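Subtilase cytotoxin subunit A (Escherichia coli, PDB 2IY9) is the protease subunit of an AB5 toxin, a subtilisin-family serine endopeptidase that cleaves the host endoplasmic reticulum chaperone BiP and so drives the cell into stress and death. Local coordinates at residues A[45-50]-A[109-114]; A[62-67]-A[98-103]. All blocks are in the same frame, centred on the assembly; numbering follows the deposited sequence.

Interaction 1 (A[45-50]-A[109-114]); sequences PVVVSV and HALISS
Val47 lies beside Leu111 where two parallel strands, 47-50 and 111-114, run in register through the central sheet of the subtilase fold. From Val47 the path runs outward: CB sits 4.2 Å from Leu111 O, and from there the two methyls part. CG1, anti to the backbone N (chi1 -179°), reaches ahead along the neighbouring strand to Ser113, 3.6 Å from its N and close to its CB. CG2, beside the backbone N, instead meets Leu111 CB at 4.0 Å, the two side chains slanting across each other. On the other face Val50 CG2 rests 3.9 Å from Ile112 CG2, with Ile112 CD1 almost as near. Between the strands the amides of Leu111, Val48, Ser113 and Val50 donate in turn to Val46 O, Leu111 O, Val48 O and Ser113 O. Water carries on the link at both ends, joining Val46 N to His109 O and Val50 O to Ser114 OG. Strand 47-52 runs on to Asp52, the probable charge-relay aspartate. Phe66 of strand 65-70 covers Val47 and Leu111, while on the opposite face Ile97 of helix 84-98 packs against Val48, Val50 and Ile112, and Ala283 of helix 271-288 against Val46 and Val48.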
loop_
_atom_site.group_PDB
_atom_site.type_symbol
_atom_site.label_atom_id
_atom_site.label_comp_id
_atom_site.label_asym_id
_atom_site.label_seq_id
_atom_site.Cartn_x
_atom_site.Cartn_y
_atom_site.Cartn_z
ATOM N N PRO A 45 -14.622 12.695 -0.667
ATOM C CA PRO A 45 -13.742 12.224 0.396
ATOM C C PRO A 45 -13.223 10.823 0.111
ATOM O O PRO A 45 -13.966 9.949 -0.347
ATOM C CB PRO A 45 -14.644 12.242 1.639
ATOM C CG PRO A 45 -15.792 13.184 1.260
ATOM C CD PRO A 45 -16.001 12.878 -0.183
ATOM N N VAL A 46 -11.930 10.644 0.340
ATOM C CA VAL A 46 -11.274 9.360 0.174
ATOM C C VAL A 46 -10.491 9.110 1.437
ATOM O O VAL A 46 -9.651 9.924 1.811
ATOM C CB VAL A 46 -10.299 9.370 -1.033
ATOM C CG1 VAL A 46 -9.508 8.060 -1.108
ATOM C CG2 VAL A 46 -11.053 9.595 -2.337
ATOM N N VAL A 47 -10.777 7.986 2.087
ATOM C CA VAL A 47 -10.085 7.575 3.299
ATOM C C VAL A 47 -9.296 6.310 2.979
ATOM O O VAL A 47 -9.866 5.293 2.577
ATOM C CB VAL A 47 -11.073 7.282 4.458
ATOM C CG1 VAL A 47 -10.321 6.869 5.713
ATOM C CG2 VAL A 47 -11.979 8.489 4.739
ATOM N N VAL A 48 -7.983 6.378 3.159
ATOM C CA VAL A 48 -7.140 5.210 2.980
ATOM C C VAL A 48 -6.954 4.528 4.331
ATOM O O VAL A 48 -6.648 5.174 5.343
ATOM C CB VAL A 48 -5.767 5.590 2.378
ATOM C CG1 VAL A 48 -4.852 4.356 2.265
ATOM C CG2 VAL A 48 -5.950 6.261 1.008
ATOM N N SER A 49 -7.163 3.216 4.348
ATOM C CA SER A 49 -6.951 2.443 5.559
ATOM C C SER A 49 -5.446 2.190 5.736
ATOM O O SER A 49 -4.768 1.758 4.805
ATOM C CB SER A 49 -7.754 1.140 5.473
ATOM O OG SER A 49 -7.750 0.472 6.728
ATOM N N VAL A 50 -4.916 2.504 6.914
ATOM C CA VAL A 50 -3.511 2.219 7.198
ATOM C C VAL A 50 -3.449 1.158 8.296
ATOM O O VAL A 50 -3.619 1.462 9.491
ATOM C CB VAL A 50 -2.691 3.487 7.533
ATOM C CG1 VAL A 50 -1.288 3.121 8.053
ATOM C CG2 VAL A 50 -2.566 4.361 6.306
ATOM N N HIS A 109 -5.195 15.245 -0.266
ATOM C CA HIS A 109 -6.631 15.390 0.001
ATOM C C HIS A 109 -7.229 14.201 0.747
ATOM O O HIS A 109 -8.315 14.316 1.318
ATOM C CB HIS A 109 -7.413 15.600 -1.299
ATOM C CG HIS A 109 -7.019 16.831 -2.044
ATOM N ND1 HIS A 109 -6.853 16.850 -3.415
ATOM C CD2 HIS A 109 -6.752 18.087 -1.614
ATOM C CE1 HIS A 109 -6.502 18.068 -3.795
ATOM N NE2 HIS A 109 -6.430 18.835 -2.722
ATOM N N ALA A 110 -6.543 13.058 0.705
ATOM C CA ALA A 110 -7.018 11.849 1.391
ATOM C C ALA A 110 -7.004 11.997 2.902
ATOM O O ALA A 110 -6.250 12.787 3.455
ATOM C CB ALA A 110 -6.188 10.624 0.981
ATOM N N LEU A 111 -7.870 11.232 3.555
ATOM C CA LEU A 111 -7.838 11.066 4.993
ATOM C C LEU A 111 -7.329 9.666 5.300
ATOM O O LEU A 111 -7.183 8.845 4.393
ATOM C CB LEU A 111 -9.227 11.274 5.591
ATOM C CG LEU A 111 -9.884 12.639 5.365
ATOM C CD1 LEU A 111 -11.332 12.634 5.877
ATOM C CD2 LEU A 111 -9.100 13.737 6.027
ATOM N N ILE A 112 -7.058 9.407 6.578
ATOM C CA ILE A 112 -6.435 8.166 7.003
ATOM C C ILE A 112 -7.267 7.526 8.118
ATOM O O ILE A 112 -7.651 8.192 9.088
ATOM C CB ILE A 112 -4.983 8.434 7.528
ATOM C CG1 ILE A 112 -4.074 8.978 6.402
ATOM C CG2 ILE A 112 -4.392 7.185 8.242
ATOM C CD1 ILE A 112 -3.793 7.985 5.254
ATOM N N SER A 113 -7.544 6.238 7.963
ATOM C CA SER A 113 -8.123 5.432 9.036
ATOM C C SER A 113 -7.047 4.480 9.537
ATOM O O SER A 113 -6.659 3.537 8.829
ATOM C CB SER A 113 -9.340 4.653 8.538
ATOM O OG SER A 113 -9.858 3.835 9.571
ATOM N N SER A 114 -6.567 4.738 10.752
ATOM C CA SER A 114 -5.497 3.947 11.339
ATOM C C SER A 114 -6.050 2.708 12.031
ATOM O O SER A 114 -6.960 2.793 12.864
ATOM C CB SER A 114 -4.679 4.771 12.317
ATOM O OG SER A 114 -3.622 3.992 12.838
HETATM O O HOH W 1 -10.646 13.164 0.752
HETATM O O HOH W 2 -1.873 2.007 11.824
#

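Interaction 2 (A[62-67]-A[98-103]); sequences SDSEFA and ASRYGI
Arg100 reaches across to Asp63 and Ser64 at one edge of the subtilase alpha/beta fold, where the loop after helix 84-98 meets the chain leading into edge strand 65-70. Direct contact is loose packing, with no hydrogen bond between the two segments. The Arg100 chain is extended from CG to NE, which carries its guanidinium to the Asp63 carbonyl. Asp63 O lies over one face of that group, 3.8 Å above its plane and displaced toward the rim, and Asp63 CB is 4.1 Å from Arg100 NH1. With CG set between the backbone N and the carbonyl carbon (chi1 52°), the Tyr101 ring swings back toward 62-67, and its OH comes to 3.8 Å from Ser62 CB; Ser62 OG itself bonds to Gly59 O.

The polar links run through water. Asp63 OD2 and Arg100 NH1 are 5.1 Å apart, too far for a salt bridge, and one water spans them, lying in the guanidinium plane at its edge. A second water joins OD2 to Tyr101 OH, so the carboxylate oxygen accepts from two waters.

Within 98-103, Ser99 OG donates to Ile103 O and ties the turn at Gly102 together. Arg100 NE makes a weak hydrogen bond to Pro108 O, outside the two segments. Its second partner is a water that it meets at 3.0 Å, and this water sits 2.7 Å from both Ser64 OG and Ala98 O.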
loop_
_atom_site.group_PDB
_atom_site.type_symbol
_atom_site.label_atom_id
_atom_site.label_comp_id
_atom_site.label_asym_id
_atom_site.label_seq_id
_atom_site.Cartn_x
_atom_site.Cartn_y
_atom_site.Cartn_z
ATOM N N SER A 62 -1.706 16.398 10.688
ATOM C CA SER A 62 -2.491 17.036 11.741
ATOM C C SER A 62 -3.983 17.072 11.479
ATOM O O SER A 62 -4.778 17.002 12.420
ATOM C CB SER A 62 -1.980 18.453 11.998
ATOM O OG SER A 62 -0.807 18.400 12.786
ATOM N N ASP A 63 -4.351 17.202 10.209
ATOM C CA ASP A 63 -5.749 17.273 9.785
ATOM C C ASP A 63 -6.200 16.038 8.982
ATOM O O ASP A 63 -7.184 16.110 8.245
ATOM C CB ASP A 63 -5.955 18.533 8.934
ATOM C CG ASP A 63 -5.559 19.801 9.664
ATOM O OD1 ASP A 63 -5.851 19.902 10.872
ATOM O OD2 ASP A 63 -4.937 20.684 9.033
ATOM N N SER A 64 -5.489 14.921 9.130
ATOM C CA SER A 64 -5.688 13.744 8.283
ATOM C C SER A 64 -6.566 12.648 8.889
ATOM O O SER A 64 -6.947 11.702 8.196
ATOM C CB SER A 64 -4.332 13.136 7.893
ATOM O OG SER A 64 -3.560 14.043 7.127
ATOM N N GLU A 65 -6.881 12.753 10.175
ATOM C CA GLU A 65 -7.585 11.658 10.830
ATOM C C GLU A 65 -9.051 11.531 10.429
ATOM O O GLU A 65 -9.827 12.477 10.563
ATOM C CB GLU A 65 -7.447 11.716 12.358
ATOM C CG GLU A 65 -8.144 10.535 13.066
ATOM C CD GLU A 65 -8.012 10.567 14.582
ATOM O OE1 GLU A 65 -7.123 11.271 15.095
ATOM O OE2 GLU A 65 -8.807 9.886 15.266
ATOM N N PHE A 66 -9.415 10.338 9.968
ATOM C CA PHE A 66 -10.819 9.953 9.796
ATOM C C PHE A 66 -11.277 9.109 10.993
ATOM O O PHE A 66 -12.329 9.354 11.581
ATOM C CB PHE A 66 -10.998 9.165 8.497
ATOM C CG PHE A 66 -12.393 8.611 8.295
ATOM C CD1 PHE A 66 -13.432 9.437 7.862
ATOM C CD2 PHE A 66 -12.661 7.260 8.511
ATOM C CE1 PHE A 66 -14.710 8.928 7.663
ATOM C CE2 PHE A 66 -13.956 6.735 8.292
ATOM C CZ PHE A 66 -14.970 7.572 7.884
ATOM N N ALA A 67 -10.502 8.078 11.305
ATOM C CA ALA A 67 -10.755 7.231 12.450
ATOM C C ALA A 67 -9.463 6.571 12.882
ATOM O O ALA A 67 -8.477 6.581 12.152
ATOM C CB ALA A 67 -11.802 6.168 12.120
ATOM N N ALA A 98 -0.581 10.647 2.563
ATOM C CA ALA A 98 -1.511 11.773 2.777
ATOM C C ALA A 98 -0.982 13.078 3.397
ATOM O O ALA A 98 -1.758 14.036 3.566
ATOM C CB ALA A 98 -2.708 11.269 3.574
ATOM N N SER A 99 0.295 13.133 3.779
ATOM C CA SER A 99 0.801 14.339 4.472
ATOM C C SER A 99 0.568 15.629 3.671
ATOM O O SER A 99 0.817 15.674 2.471
ATOM C CB SER A 99 2.283 14.206 4.851
ATOM O OG SER A 99 2.810 15.477 5.235
ATOM N N ARG A 100 0.093 16.670 4.349
ATOM C CA ARG A 100 -0.299 17.923 3.688
ATOM C C ARG A 100 0.787 18.984 3.659
ATOM O O ARG A 100 0.674 19.980 2.947
ATOM C CB ARG A 100 -1.565 18.478 4.343
ATOM C CG ARG A 100 -2.706 17.509 4.182
ATOM C CD ARG A 100 -4.058 18.081 4.567
ATOM N NE ARG A 100 -5.067 17.063 4.304
ATOM C CZ ARG A 100 -6.375 17.213 4.496
ATOM N NH1 ARG A 100 -6.862 18.364 4.960
ATOM N NH2 ARG A 100 -7.193 16.201 4.222
ATOM N N TYR A 101 1.822 18.778 4.463
ATOM C CA TYR A 101 3.004 19.633 4.446
ATOM C C TYR A 101 4.149 18.926 5.146
ATOM O O TYR A 101 3.928 18.008 5.944
ATOM C CB TYR A 101 2.723 21.007 5.090
ATOM C CG TYR A 101 2.101 20.980 6.477
ATOM C CD1 TYR A 101 2.887 20.865 7.626
ATOM C CD2 TYR A 101 0.725 21.115 6.636
ATOM C CE1 TYR A 101 2.293 20.860 8.906
ATOM C CE2 TYR A 101 0.139 21.119 7.886
ATOM C CZ TYR A 101 0.920 20.996 9.008
ATOM O OH TYR A 101 0.296 21.007 10.233
ATOM N N GLY A 102 5.372 19.359 4.854
ATOM C CA GLY A 102 6.562 18.702 5.385
ATOM C C GLY A 102 6.854 17.575 4.431
ATOM O O GLY A 102 7.469 17.782 3.386
ATOM N N ILE A 103 6.370 16.390 4.759
ATOM C CA ILE A 103 6.330 15.297 3.787
ATOM C C ILE A 103 5.261 15.596 2.720
ATOM O O ILE A 103 4.170 16.074 3.045
ATOM C CB ILE A 103 6.053 13.943 4.497
ATOM C CG1 ILE A 103 7.162 13.632 5.514
ATOM C CG2 ILE A 103 5.905 12.782 3.508
ATOM C CD1 ILE A 103 8.587 13.700 4.933
HETATM O O HOH W 3 -5.497 20.900 5.888
HETATM O O HOH W 4 -2.487 21.608 10.522
HETATM O O HOH W 5 -4.243 14.185 4.521
#

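From the N terminus the chain first lays down strand 47-52, then passes through 62-67 into edge strand 65-70. Helix 84-98 follows, and the loop after it returns to 62-67, where interaction 2 closes the shorter loop. The chain then enters strand 111-116, which slots between the two earlier strands; its pairing with 45-50 in interaction 1 closes the longer loop, and interaction 2 falls wholly within it. The two contacts, 9 Å apart between centres, meet at Ile112, whose N and O probably bond to Ser64 O and Phe66 N. Interaction 1 thus pairs two inner strands of the sheet, and interaction 2 ties its edge to the loop following the helix.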